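Local coordinates for protein glycerate dehydrogenase (Bacillus sp. 5mfcol3.1, PDB 6P2I) that reduces acyclic imino acids, supplied in situ by a partner oxidase, to amino acids, probably with NADPH as hydride donor, at residues D31-N34 with N40-S43; I55-I60 with V81-D86; L66-T71 with E295-Q300; L110-R115 with N268-P273; I233-L238 with D253-Y258. One frame throughout, in Å; residues are numbered along the deposited sequence.

Interaction 1: D31-N34 with N40-S43; sequences DFPN and NRLS
An end-on bidentate salt bridge between Asp31 and Arg41 ties the loop that follows strand 25-28 to the helix that comes next, and it is a textbook case of matched flat groups. The carboxylate and guanidinium planes differ by only 3°, and each oxygen uses its syn lone pair. Arg41 NH1 donates to Asp31 OD1 over 2.7 Å and Arg41 NH2 to Asp31 OD2 over 2.9 Å, both nearly straight at 164°. Reach is provided by the arginine chain, extended from CG to NE, with CG set anti to the carbonyl carbon (chi1 -67°). While Asp31 holds the edge, Pro33 lies over one face, its CB 3.3 Å from Arg41 NH1. Two in-plane bonds on different nitrogens fix the rotation of the guanidinium, and the proline covers one face of the group.

Further partners gather round the same group: NH1 also donates to Ile6 O, and Phe29 makes a cation-pi contact. Asn34 caps the helix through Glu37 N. The bridge therefore fastens the loop after strand 25-28 back onto helix 35-43, and it extends to Ile6, the residue just after strand 2-5.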
# COMPACT_ATOMS: atom_id res chain seq x y z
N ASP A 31 -34.29 2.92 -0.78
CA ASP A 31 -34.33 3.53 -2.10
C ASP A 31 -33.63 4.87 -2.03
O ASP A 31 -33.14 5.28 -0.98
CB ASP A 31 -35.77 3.66 -2.61
CG ASP A 31 -36.64 4.55 -1.72
OD1 ASP A 31 -36.10 5.31 -0.88
OD2 ASP A 31 -37.88 4.49 -1.85
N PHE A 32 -33.57 5.55 -3.17
CA PHE A 32 -33.14 6.94 -3.21
C PHE A 32 -34.38 7.78 -3.43
O PHE A 32 -35.01 7.67 -4.50
CB PHE A 32 -32.12 7.17 -4.33
CG PHE A 32 -30.89 6.32 -4.21
CD1 PHE A 32 -29.98 6.55 -3.19
CD2 PHE A 32 -30.64 5.30 -5.11
CE1 PHE A 32 -28.85 5.77 -3.07
CE2 PHE A 32 -29.51 4.51 -4.99
CZ PHE A 32 -28.61 4.75 -3.98
N PRO A 33 -34.81 8.58 -2.46
CA PRO A 33 -36.05 9.34 -2.63
C PRO A 33 -35.89 10.44 -3.66
O PRO A 33 -34.83 11.06 -3.77
CB PRO A 33 -36.32 9.91 -1.23
CG PRO A 33 -34.96 9.98 -0.60
CD PRO A 33 -34.21 8.79 -1.13
N ASN A 34 -36.96 10.68 -4.42
CA ASN A 34 -37.04 11.93 -5.16
C ASN A 34 -37.23 13.08 -4.16
O ASN A 34 -37.44 12.86 -2.97
CB ASN A 34 -38.16 11.86 -6.21
CG ASN A 34 -39.56 11.70 -5.62
OD1 ASN A 34 -39.92 12.37 -4.65
ND2 ASN A 34 -40.37 10.83 -6.23
N ASN A 40 -41.19 14.73 2.34
CA ASN A 40 -42.25 14.05 3.06
C ASN A 40 -41.69 13.16 4.17
O ASN A 40 -42.22 13.15 5.29
CB ASN A 40 -43.10 13.22 2.10
CG ASN A 40 -44.37 12.70 2.75
OD1 ASN A 40 -44.46 11.53 3.13
ND2 ASN A 40 -45.35 13.58 2.91
N ARG A 41 -40.63 12.41 3.87
CA ARG A 41 -40.04 11.55 4.90
C ARG A 41 -39.45 12.39 6.02
O ARG A 41 -39.61 12.06 7.20
CB ARG A 41 -38.98 10.64 4.29
CG ARG A 41 -39.55 9.62 3.33
CD ARG A 41 -38.48 9.02 2.43
NE ARG A 41 -39.11 8.18 1.41
CZ ARG A 41 -38.44 7.37 0.59
NH1 ARG A 41 -37.10 7.28 0.67
NH2 ARG A 41 -39.10 6.65 -0.30
N LEU A 42 -38.78 13.50 5.66
CA LEU A 42 -38.22 14.37 6.69
C LEU A 42 -39.31 15.01 7.54
O LEU A 42 -39.10 15.22 8.74
CB LEU A 42 -37.34 15.43 6.03
CG LEU A 42 -36.03 14.86 5.46
CD1 LEU A 42 -35.41 15.82 4.44
CD2 LEU A 42 -35.02 14.52 6.56
N SER A 43 -40.45 15.32 6.94
CA SER A 43 -41.53 15.97 7.67
C SER A 43 -42.42 15.01 8.45
O SER A 43 -43.31 15.47 9.18
CB SER A 43 -42.40 16.79 6.71
OG SER A 43 -41.63 17.78 6.05

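Interaction 2: I55-I60 with V81-D86; sequences ITKEMI and VNSLKD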
# COMPACT_ATOMS: atom_id res chain seq x y z
N ILE A 55 -29.99 17.81 1.03
CA ILE A 55 -31.05 18.51 1.75
C ILE A 55 -30.73 20.00 1.65
O ILE A 55 -29.82 20.50 2.31
CB ILE A 55 -31.18 18.05 3.21
CG1 ILE A 55 -31.56 16.57 3.23
CG2 ILE A 55 -32.22 18.89 3.93
CD1 ILE A 55 -31.64 15.93 4.62
N THR A 56 -31.47 20.69 0.79
CA THR A 56 -31.21 22.08 0.45
C THR A 56 -32.07 23.02 1.27
O THR A 56 -33.07 22.63 1.88
CB THR A 56 -31.47 22.32 -1.04
OG1 THR A 56 -32.88 22.15 -1.30
CG2 THR A 56 -30.69 21.33 -1.89
N LYS A 57 -31.68 24.30 1.27
CA LYS A 57 -32.47 25.31 1.97
C LYS A 57 -33.90 25.34 1.45
O LYS A 57 -34.84 25.45 2.24
CB LYS A 57 -31.80 26.68 1.82
CG LYS A 57 -32.69 27.85 2.19
CD LYS A 57 -32.38 29.08 1.36
CE LYS A 57 -33.30 30.24 1.72
NZ LYS A 57 -32.57 31.46 2.15
N GLU A 58 -34.08 25.21 0.14
CA GLU A 58 -35.43 25.22 -0.43
C GLU A 58 -36.27 24.07 0.13
O GLU A 58 -37.47 24.23 0.38
CB GLU A 58 -35.36 25.13 -1.95
CG GLU A 58 -34.79 26.38 -2.64
CD GLU A 58 -33.28 26.53 -2.46
OE1 GLU A 58 -32.79 27.67 -2.57
OE2 GLU A 58 -32.59 25.52 -2.21
N MET A 59 -35.64 22.91 0.33
CA MET A 59 -36.31 21.77 0.96
C MET A 59 -36.60 22.03 2.43
O MET A 59 -37.69 21.72 2.92
CB MET A 59 -35.45 20.51 0.82
CG MET A 59 -35.36 19.96 -0.59
SD MET A 59 -34.02 18.79 -0.78
CE MET A 59 -34.59 17.45 0.27
N ILE A 60 -35.62 22.57 3.16
CA ILE A 60 -35.76 22.75 4.60
C ILE A 60 -36.88 23.73 4.92
O ILE A 60 -37.60 23.57 5.92
CB ILE A 60 -34.41 23.19 5.20
CG1 ILE A 60 -33.38 22.07 5.05
CG2 ILE A 60 -34.55 23.60 6.66
CD1 ILE A 60 -31.95 22.55 4.96
N VAL A 81 -26.41 22.93 6.48
CA VAL A 81 -26.44 22.94 7.94
C VAL A 81 -26.86 24.31 8.47
O VAL A 81 -27.58 24.40 9.47
CB VAL A 81 -25.08 22.50 8.51
CG1 VAL A 81 -24.86 21.03 8.25
CG2 VAL A 81 -23.95 23.32 7.89
N ASN A 82 -26.41 25.38 7.82
CA ASN A 82 -26.82 26.71 8.25
C ASN A 82 -28.33 26.89 8.14
O ASN A 82 -28.96 27.49 9.02
CB ASN A 82 -26.10 27.78 7.43
CG ASN A 82 -24.61 27.79 7.69
OD1 ASN A 82 -24.16 27.66 8.83
ND2 ASN A 82 -23.82 27.93 6.63
N SER A 83 -28.94 26.37 7.07
CA SER A 83 -30.39 26.48 6.93
C SER A 83 -31.11 25.64 7.98
O SER A 83 -32.15 26.04 8.49
CB SER A 83 -30.82 26.07 5.53
OG SER A 83 -32.24 26.11 5.40
N LEU A 84 -30.57 24.45 8.30
CA LEU A 84 -31.15 23.67 9.38
C LEU A 84 -31.06 24.42 10.71
O LEU A 84 -32.01 24.42 11.49
CB LEU A 84 -30.45 22.31 9.48
CG LEU A 84 -30.69 21.40 8.28
CD1 LEU A 84 -29.69 20.27 8.28
CD2 LEU A 84 -32.09 20.83 8.33
N LYS A 85 -29.91 25.05 10.98
CA LYS A 85 -29.78 25.87 12.18
C LYS A 85 -30.83 26.97 12.21
O LYS A 85 -31.48 27.20 13.23
CB LYS A 85 -28.38 26.47 12.26
CG LYS A 85 -28.09 27.25 13.54
CD LYS A 85 -28.14 26.34 14.76
CE LYS A 85 -27.62 27.06 16.01
NZ LYS A 85 -28.30 28.36 16.26
N ASP A 86 -31.02 27.66 11.08
CA ASP A 86 -32.01 28.73 11.00
C ASP A 86 -33.44 28.24 11.19
O ASP A 86 -34.32 29.05 11.50
CB ASP A 86 -31.88 29.46 9.66
CG ASP A 86 -30.70 30.41 9.61
OD1 ASP A 86 -30.28 30.88 10.69
OD2 ASP A 86 -30.21 30.70 8.50
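Ser83 turns its OG anti to its own backbone N (chi1 177°), and Ile60 sends CG1 anti to its carbonyl carbon (chi1 -65°); these torsions bring the serine hydroxyl and the isoleucine tip together, with Ile60 CD1 3.6 Å from Ser83 OG. The hydroxyl also meets the first turn of helix 57-60 closely, lying 3.5 Å from Lys57 CA. So small a side chain lets the backbones approach, the CA atoms of Lys57 and Ser83 being 5.5 Å apart. Lys57 adds its CB and CG to the serine, then bends at chi2 and carries its amino group away.

The arrangement is a helix-to-helix contact of an alpha/beta fold, in which helices 57-60 and 81-86 precede and follow strand 68-71 in the chain. Leu69 of that strand is touched by both Ile55 and Leu84. On this sheet-facing side Leu84 crosses Ile60 at about a right angle, with Ile60 CD1 3.7 Å from Leu84 CG and Ile60 CG1 3.7 Å from Leu84 CD2. The start of helix 57-60 is secured by a capping box: Met59 N donates to Thr56 OG1 over 3.3 Å, while the return bond from Thr56 N to Met59 SD is weak.

Interaction 3: L66-T71 with E295-Q300; sequences LKYLIT and ESYLAQ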
# COMPACT_ATOMS: atom_id res chain seq x y z
N LEU A 66 -39.66 17.74 11.97
CA LEU A 66 -38.28 17.27 12.16
C LEU A 66 -37.53 18.12 13.18
O LEU A 66 -37.52 19.35 13.10
CB LEU A 66 -37.54 17.30 10.82
CG LEU A 66 -36.08 16.83 10.85
CD1 LEU A 66 -36.03 15.35 11.22
CD2 LEU A 66 -35.43 17.08 9.50
N LYS A 67 -36.85 17.46 14.13
CA LYS A 67 -36.05 18.18 15.11
C LYS A 67 -34.57 17.83 15.09
O LYS A 67 -33.77 18.64 15.56
CB LYS A 67 -36.59 17.92 16.53
CG LYS A 67 -37.95 18.56 16.82
CD LYS A 67 -37.93 20.05 16.52
CE LYS A 67 -37.01 20.79 17.48
NZ LYS A 67 -36.82 22.22 17.10
N TYR A 68 -34.19 16.67 14.54
CA TYR A 68 -32.82 16.18 14.66
C TYR A 68 -32.48 15.37 13.42
O TYR A 68 -33.20 14.42 13.08
CB TYR A 68 -32.66 15.34 15.92
CG TYR A 68 -31.24 14.88 16.23
CD1 TYR A 68 -30.13 15.69 15.96
CD2 TYR A 68 -31.02 13.64 16.81
CE1 TYR A 68 -28.82 15.24 16.27
CE2 TYR A 68 -29.75 13.20 17.13
CZ TYR A 68 -28.66 13.99 16.86
OH TYR A 68 -27.42 13.50 17.19
N LEU A 69 -31.40 15.75 12.75
CA LEU A 69 -30.90 15.07 11.56
C LEU A 69 -29.52 14.53 11.86
O LEU A 69 -28.65 15.26 12.35
CB LEU A 69 -30.84 16.02 10.37
CG LEU A 69 -30.27 15.46 9.07
CD1 LEU A 69 -31.18 14.37 8.52
CD2 LEU A 69 -30.10 16.56 8.04
N ILE A 70 -29.32 13.25 11.55
CA ILE A 70 -28.03 12.58 11.68
C ILE A 70 -27.56 12.19 10.29
O ILE A 70 -28.27 11.49 9.57
CB ILE A 70 -28.13 11.33 12.57
CG1 ILE A 70 -28.62 11.70 13.97
CG2 ILE A 70 -26.78 10.57 12.59
CD1 ILE A 70 -29.14 10.52 14.75
N THR A 71 -26.35 12.64 9.91
CA THR A 71 -25.72 12.08 8.72
C THR A 71 -25.00 10.81 9.14
O THR A 71 -24.33 10.80 10.18
CB THR A 71 -24.73 13.06 8.07
OG1 THR A 71 -23.64 13.35 8.96
CG2 THR A 71 -25.45 14.35 7.66
N GLU A 295 -29.08 7.87 21.30
CA GLU A 295 -29.19 7.77 22.75
C GLU A 295 -28.88 9.11 23.41
O GLU A 295 -29.61 9.56 24.30
CB GLU A 295 -28.24 6.68 23.27
N SER A 296 -27.79 9.76 22.98
CA SER A 296 -27.36 11.00 23.63
C SER A 296 -28.38 12.11 23.40
O SER A 296 -28.60 12.94 24.29
CB SER A 296 -25.99 11.42 23.11
OG SER A 296 -25.00 10.45 23.44
N TYR A 297 -28.99 12.14 22.22
CA TYR A 297 -30.02 13.14 21.96
C TYR A 297 -31.23 12.91 22.86
O TYR A 297 -31.77 13.86 23.44
CB TYR A 297 -30.42 13.09 20.49
CG TYR A 297 -31.53 14.03 20.12
CD1 TYR A 297 -31.27 15.35 19.79
CD2 TYR A 297 -32.85 13.59 20.08
CE1 TYR A 297 -32.30 16.22 19.44
CE2 TYR A 297 -33.88 14.45 19.75
CZ TYR A 297 -33.60 15.76 19.42
OH TYR A 297 -34.63 16.62 19.08
N LEU A 298 -31.65 11.66 22.99
CA LEU A 298 -32.79 11.37 23.85
C LEU A 298 -32.47 11.66 25.31
O LEU A 298 -33.38 12.00 26.09
CB LEU A 298 -33.23 9.93 23.65
CG LEU A 298 -33.85 9.77 22.25
CD1 LEU A 298 -34.23 8.34 21.94
CD2 LEU A 298 -35.06 10.69 22.11
N ALA A 299 -31.20 11.57 25.70
CA ALA A 299 -30.76 11.92 27.04
C ALA A 299 -30.63 13.42 27.25
O ALA A 299 -30.25 13.85 28.35
CB ALA A 299 -29.42 11.24 27.35
N GLN A 300 -30.94 14.23 26.23
CA GLN A 300 -30.79 15.69 26.26
C GLN A 300 -29.34 16.10 26.50
O GLN A 300 -29.06 17.14 27.09
CB GLN A 300 -31.70 16.35 27.30
CG GLN A 300 -33.16 15.90 27.27
CD GLN A 300 -33.90 16.36 28.50
OE1 GLN A 300 -33.91 15.68 29.53
NE2 GLN A 300 -34.54 17.53 28.41
O HOH W 1 -33.66 19.71 18.44
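Lys67 O accepts a hydrogen bond from a water 3.1 Å away, and the same water lies at the ring edge of Tyr297, where it makes a weak 3.3 Å bond with the phenol OH. The water thus links the Lys67 carbonyl loosely to the phenol; the hydroxyl also rests 3.5 Å from Lys67 CB.

The main contact is an offset stack of Tyr68 on Tyr297, with ring centroids 4.2 Å apart and planes inclined by 10°. Antiparallel and overlapping, the side chains place Tyr68 CD2 over one face of Tyr297, 3.4 Å from its CG. Tyr68 CB sits over the same ring, 3.9 Å from its centroid, as a CH-pi donor. CG stands anti to the backbone N in both (chi1 -174° for Tyr68, 177° for Tyr297), carrying each ring out toward the other. On the opposite face of the Tyr68 ring lies Ile70 CG1, 3.6 Å above the plane, and the phenol end is tied to Ser92 OG.

Helix 280-298 thus returns near the end of the chain to cover strand 68-71. Ring faces and C-H groups make the join, which implies a mainly dispersive attachment; the weak water bond adds little direction.

Interaction 4: L110-R115 with N268-P273; sequences LFAVNR and NVVLTP
Val270 projects from strand 269-271, which ends the seven-stranded parallel sheet of the Rossmann-type cofactor domain within this chain, toward helix 99-114. Its branches show how a beta-branched residue packs between a sheet and the helix that covers it. CB comes first and lies 4.1 Å from Val113 CG2. From there CG1, anti to the backbone N (chi1 175°), goes to Ala112 and stops 4.0 Å from its CB. The second branch, CG2, enters between the two helix residues: it is 3.8 Å from Val113 CG2 and 4.0 Å from the carbonyl carbon of Ala112.

No hydrogen bond crosses between the two segments; the side-chain contacts are apolar. The small alanine and the slim valine let the helix come near the strand, with the CA atoms of Val113 and Val270 6.3 Å apart. Leu109, one turn earlier in the helix, touches Val270 as well, and Val113 extends the apolar layer to Val223 of strand 223-226.

The strand and helix also face the dimer partner. Leu271 N donates to Asp121 OD1 of the second subunit, and Arg115, at the close of the helix segment, sends NH2 to Ala101 O and NH1 to Ala276 O of that subunit. Within the contact itself Val113 and Val270 each present to the other the CG2 methyl that stands anti to its own carbonyl carbon.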
# COMPACT_ATOMS: atom_id res chain seq x y z
N LEU A 110 -1.08 5.26 -2.13
CA LEU A 110 0.29 5.74 -2.31
C LEU A 110 1.19 4.64 -2.83
O LEU A 110 1.95 4.85 -3.78
CB LEU A 110 0.81 6.29 -0.97
CG LEU A 110 2.31 6.60 -0.85
CD1 LEU A 110 2.76 7.63 -1.88
CD2 LEU A 110 2.61 7.10 0.57
N PHE A 111 1.11 3.45 -2.23
CA PHE A 111 1.93 2.34 -2.69
C PHE A 111 1.51 1.86 -4.08
O PHE A 111 2.36 1.53 -4.90
CB PHE A 111 1.84 1.18 -1.68
CG PHE A 111 2.70 1.36 -0.45
CD1 PHE A 111 4.05 1.72 -0.56
CD2 PHE A 111 2.17 1.16 0.82
CE1 PHE A 111 4.84 1.88 0.58
CE2 PHE A 111 2.93 1.33 1.95
CZ PHE A 111 4.28 1.67 1.84
N ALA A 112 0.20 1.84 -4.36
CA ALA A 112 -0.26 1.43 -5.68
C ALA A 112 0.27 2.36 -6.76
O ALA A 112 0.65 1.92 -7.85
CB ALA A 112 -1.80 1.39 -5.70
N VAL A 113 0.32 3.67 -6.47
CA VAL A 113 0.92 4.61 -7.41
C VAL A 113 2.42 4.40 -7.49
O VAL A 113 3.00 4.27 -8.58
CB VAL A 113 0.59 6.06 -7.00
CG1 VAL A 113 1.37 7.06 -7.86
CG2 VAL A 113 -0.92 6.34 -7.09
N ASN A 114 3.08 4.37 -6.32
CA ASN A 114 4.54 4.37 -6.29
C ASN A 114 5.10 3.12 -6.95
O ASN A 114 6.11 3.20 -7.66
CB ASN A 114 5.03 4.45 -4.84
CG ASN A 114 5.68 5.77 -4.54
OD1 ASN A 114 5.31 6.80 -5.11
ND2 ASN A 114 6.66 5.76 -3.64
N ARG A 115 4.47 1.98 -6.74
CA ARG A 115 4.97 0.72 -7.26
C ARG A 115 4.34 0.35 -8.59
O ARG A 115 4.65 -0.71 -9.15
CB ARG A 115 4.72 -0.41 -6.23
CG ARG A 115 5.32 -0.20 -4.83
CD ARG A 115 6.79 0.10 -4.97
NE ARG A 115 7.54 0.30 -3.73
CZ ARG A 115 8.47 -0.55 -3.27
NH1 ARG A 115 8.70 -1.69 -3.87
NH2 ARG A 115 9.16 -0.25 -2.18
N ASN A 268 -1.19 7.05 -15.03
CA ASN A 268 -0.47 7.39 -13.81
C ASN A 268 -1.43 7.80 -12.71
O ASN A 268 -1.08 8.58 -11.82
CB ASN A 268 0.58 8.47 -14.06
CG ASN A 268 0.01 9.72 -14.75
OD1 ASN A 268 -1.18 9.80 -15.04
ND2 ASN A 268 0.87 10.70 -14.98
N VAL A 269 -2.67 7.30 -12.76
CA VAL A 269 -3.60 7.45 -11.65
C VAL A 269 -4.05 6.07 -11.21
O VAL A 269 -4.10 5.12 -12.01
CB VAL A 269 -4.83 8.33 -12.00
CG1 VAL A 269 -4.37 9.72 -12.44
CG2 VAL A 269 -5.68 7.67 -13.07
N VAL A 270 -4.35 5.95 -9.93
CA VAL A 270 -5.02 4.80 -9.36
C VAL A 270 -6.34 5.31 -8.79
O VAL A 270 -6.34 6.26 -8.00
CB VAL A 270 -4.16 4.12 -8.28
CG1 VAL A 270 -4.91 2.98 -7.61
CG2 VAL A 270 -2.85 3.61 -8.92
N LEU A 271 -7.44 4.70 -9.21
CA LEU A 271 -8.78 5.16 -8.84
C LEU A 271 -9.47 4.13 -7.97
O LEU A 271 -9.40 2.93 -8.25
CB LEU A 271 -9.61 5.41 -10.09
CG LEU A 271 -8.98 6.36 -11.09
CD1 LEU A 271 -9.80 6.40 -12.36
CD2 LEU A 271 -8.85 7.76 -10.47
N THR A 272 -10.14 4.59 -6.91
CA THR A 272 -11.02 3.72 -6.16
C THR A 272 -12.40 4.36 -6.06
O THR A 272 -12.53 5.59 -6.01
CB THR A 272 -10.44 3.40 -4.76
OG1 THR A 272 -10.07 4.61 -4.07
CG2 THR A 272 -9.17 2.52 -4.91
N PRO A 273 -13.47 3.55 -6.07
CA PRO A 273 -14.84 4.12 -6.19
C PRO A 273 -15.44 4.53 -4.85
O PRO A 273 -16.51 4.05 -4.44
CB PRO A 273 -15.61 2.96 -6.84
CG PRO A 273 -14.95 1.72 -6.24
CD PRO A 273 -13.46 2.08 -6.14

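Interaction 5: I233-L238 with D253-Y258; sequences IDEQAL and DDLTYY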
# COMPACT_ATOMS: atom_id res chain seq x y z
N ILE A 233 -10.18 20.03 -5.74
CA ILE A 233 -9.08 20.23 -6.69
C ILE A 233 -9.64 20.86 -7.95
O ILE A 233 -10.76 20.54 -8.37
CB ILE A 233 -8.38 18.90 -7.02
CG1 ILE A 233 -8.01 18.15 -5.73
CG2 ILE A 233 -7.16 19.15 -7.91
CD1 ILE A 233 -7.38 16.78 -5.99
N ASP A 234 -8.85 21.75 -8.57
CA ASP A 234 -9.10 22.11 -9.96
C ASP A 234 -8.84 20.86 -10.80
O ASP A 234 -7.70 20.60 -11.20
CB ASP A 234 -8.22 23.28 -10.40
CG ASP A 234 -8.54 23.78 -11.81
OD1 ASP A 234 -8.95 22.98 -12.68
OD2 ASP A 234 -8.35 24.99 -12.05
N GLU A 235 -9.89 20.08 -11.06
CA GLU A 235 -9.69 18.76 -11.64
C GLU A 235 -9.17 18.83 -13.07
O GLU A 235 -8.40 17.96 -13.49
CB GLU A 235 -10.99 17.97 -11.59
CG GLU A 235 -10.81 16.49 -11.76
CD GLU A 235 -12.11 15.75 -11.59
OE1 GLU A 235 -12.33 15.20 -10.49
OE2 GLU A 235 -12.92 15.75 -12.55
N GLN A 236 -9.59 19.85 -13.82
CA GLN A 236 -9.05 20.04 -15.17
C GLN A 236 -7.56 20.33 -15.11
O GLN A 236 -6.78 19.81 -15.93
CB GLN A 236 -9.80 21.16 -15.89
CG GLN A 236 -11.18 20.76 -16.36
CD GLN A 236 -11.78 21.77 -17.31
OE1 GLN A 236 -11.65 22.98 -17.11
NE2 GLN A 236 -12.44 21.29 -18.36
N ALA A 237 -7.13 21.17 -14.16
CA ALA A 237 -5.71 21.44 -14.02
C ALA A 237 -4.96 20.19 -13.59
O ALA A 237 -3.83 19.95 -14.05
CB ALA A 237 -5.47 22.57 -13.02
N LEU A 238 -5.56 19.38 -12.72
CA LEU A 238 -4.92 18.14 -12.30
C LEU A 238 -4.75 17.19 -13.48
O LEU A 238 -3.71 16.53 -13.61
CB LEU A 238 -5.72 17.47 -11.18
CG LEU A 238 -5.15 16.17 -10.60
CD1 LEU A 238 -3.70 16.33 -10.18
CD2 LEU A 238 -5.99 15.64 -9.44
N ASP A 253 -9.79 8.66 -4.65
CA ASP A 253 -10.97 7.93 -4.20
C ASP A 253 -12.26 8.64 -4.59
O ASP A 253 -13.34 8.11 -4.31
CB ASP A 253 -10.91 7.73 -2.67
CG ASP A 253 -11.93 6.69 -2.15
OD1 ASP A 253 -11.99 5.58 -2.69
OD2 ASP A 253 -12.67 7.01 -1.20
N ASP A 254 -12.17 9.81 -5.22
CA ASP A 254 -13.33 10.52 -5.74
C ASP A 254 -12.90 11.33 -6.95
O ASP A 254 -11.76 11.77 -7.04
CB ASP A 254 -13.96 11.43 -4.67
CG ASP A 254 -15.33 11.95 -5.08
OD1 ASP A 254 -16.22 11.13 -5.40
OD2 ASP A 254 -15.54 13.19 -5.07
N LEU A 255 -13.83 11.51 -7.89
CA LEU A 255 -13.69 12.46 -8.98
C LEU A 255 -14.97 13.28 -9.03
O LEU A 255 -16.01 12.85 -8.54
CB LEU A 255 -13.49 11.78 -10.34
CG LEU A 255 -12.33 10.81 -10.51
CD1 LEU A 255 -12.45 10.20 -11.89
CD2 LEU A 255 -11.01 11.53 -10.36
N THR A 256 -14.89 14.47 -9.64
CA THR A 256 -16.10 15.30 -9.72
C THR A 256 -17.17 14.64 -10.58
O THR A 256 -18.37 14.88 -10.38
CB THR A 256 -15.79 16.70 -10.24
OG1 THR A 256 -15.38 16.64 -11.61
CG2 THR A 256 -14.70 17.36 -9.41
N TYR A 257 -16.76 13.82 -11.55
CA TYR A 257 -17.65 12.97 -12.33
C TYR A 257 -16.80 11.86 -12.92
O TYR A 257 -15.57 11.96 -12.97
CB TYR A 257 -18.38 13.76 -13.43
CG TYR A 257 -17.49 14.25 -14.55
CD1 TYR A 257 -16.71 15.40 -14.39
CD2 TYR A 257 -17.41 13.58 -15.76
CE1 TYR A 257 -15.89 15.85 -15.40
CE2 TYR A 257 -16.60 14.03 -16.79
CZ TYR A 257 -15.84 15.17 -16.60
OH TYR A 257 -15.03 15.62 -17.61
N TYR A 258 -17.46 10.79 -13.38
CA TYR A 258 -16.75 9.61 -13.86
C TYR A 258 -16.95 9.37 -15.35
O TYR A 258 -15.97 9.28 -16.08
CB TYR A 258 -17.17 8.38 -13.04
CG TYR A 258 -16.50 8.37 -11.69
CD1 TYR A 258 -17.01 9.14 -10.65
CD2 TYR A 258 -15.36 7.60 -11.45
CE1 TYR A 258 -16.41 9.16 -9.42
CE2 TYR A 258 -14.74 7.61 -10.22
CZ TYR A 258 -15.27 8.39 -9.20
OH TYR A 258 -14.67 8.40 -7.97
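The carboxylate of Glu235 is gripped by Thr256 in two different ways. OE1 offers its syn lone pair to Thr256 N, a 2.8 Å bond that is nearly straight at 169°. OE2 receives the Thr256 hydroxyl, OG1, also at 2.8 Å, but from above the carboxylate plane, 48° out of it. The ring of Tyr257 approaches obliquely, its CE1 4.1 Å from Glu235 OE2, and Leu255 CA lies 3.4 Å from OE1. A second flat group, the Tyr258 ring, carries Leu255 CD1 on one face, 3.8 Å above its plane.

The glutamate reaches the loop with CG anti to its backbone N (chi1 -162°) and the chain extended beyond it. Thr256 answers by holding OG1 between its N and carbonyl carbon, the crowded position, which lets amide and hydroxyl serve one carboxylate together. Asn261 ND2 gives OE2 a further bond.

Glu235 opens helix 235-243, just after the N-cap Asp234, whose OD1 accepts from Ala237 N at 3.0 Å. The loop it holds follows strand 249-252 in the cofactor domain and starts at Asp253, whose OD2 is hydrogen-bonded to N7N of the NADP. Three donors on one carboxylate, Thr256 N, Thr256 OG1 and Asn261 ND2, would be expected to stabilise its negative charge, so one charged side chain anchors a loop that has no regular secondary structure.

How the interactions relate
The five contacts divide between two domains. Interactions 1, 2 and 3, with centres about 15 to 19 Å apart, belong to the domain built on the five-stranded parallel sheet, where Leu42 touches both Ile55 and Leu66. Interactions 4 and 5, with centres about 15 Å apart, lie in the cofactor domain, with its seven-stranded sheet; a probable hydrogen bond joins Thr272 OG1 to Asp253 OD1, and both touch the second subunit. Along the chain interaction 1 comes first, 2 and 3 interlace, and the long span that interaction 3 closes contains 4 and 5. The D-arginine pocket draws Glu51 and Thr73 from the first domain and Arg229 from the second, consistent with an active site in the cleft between them.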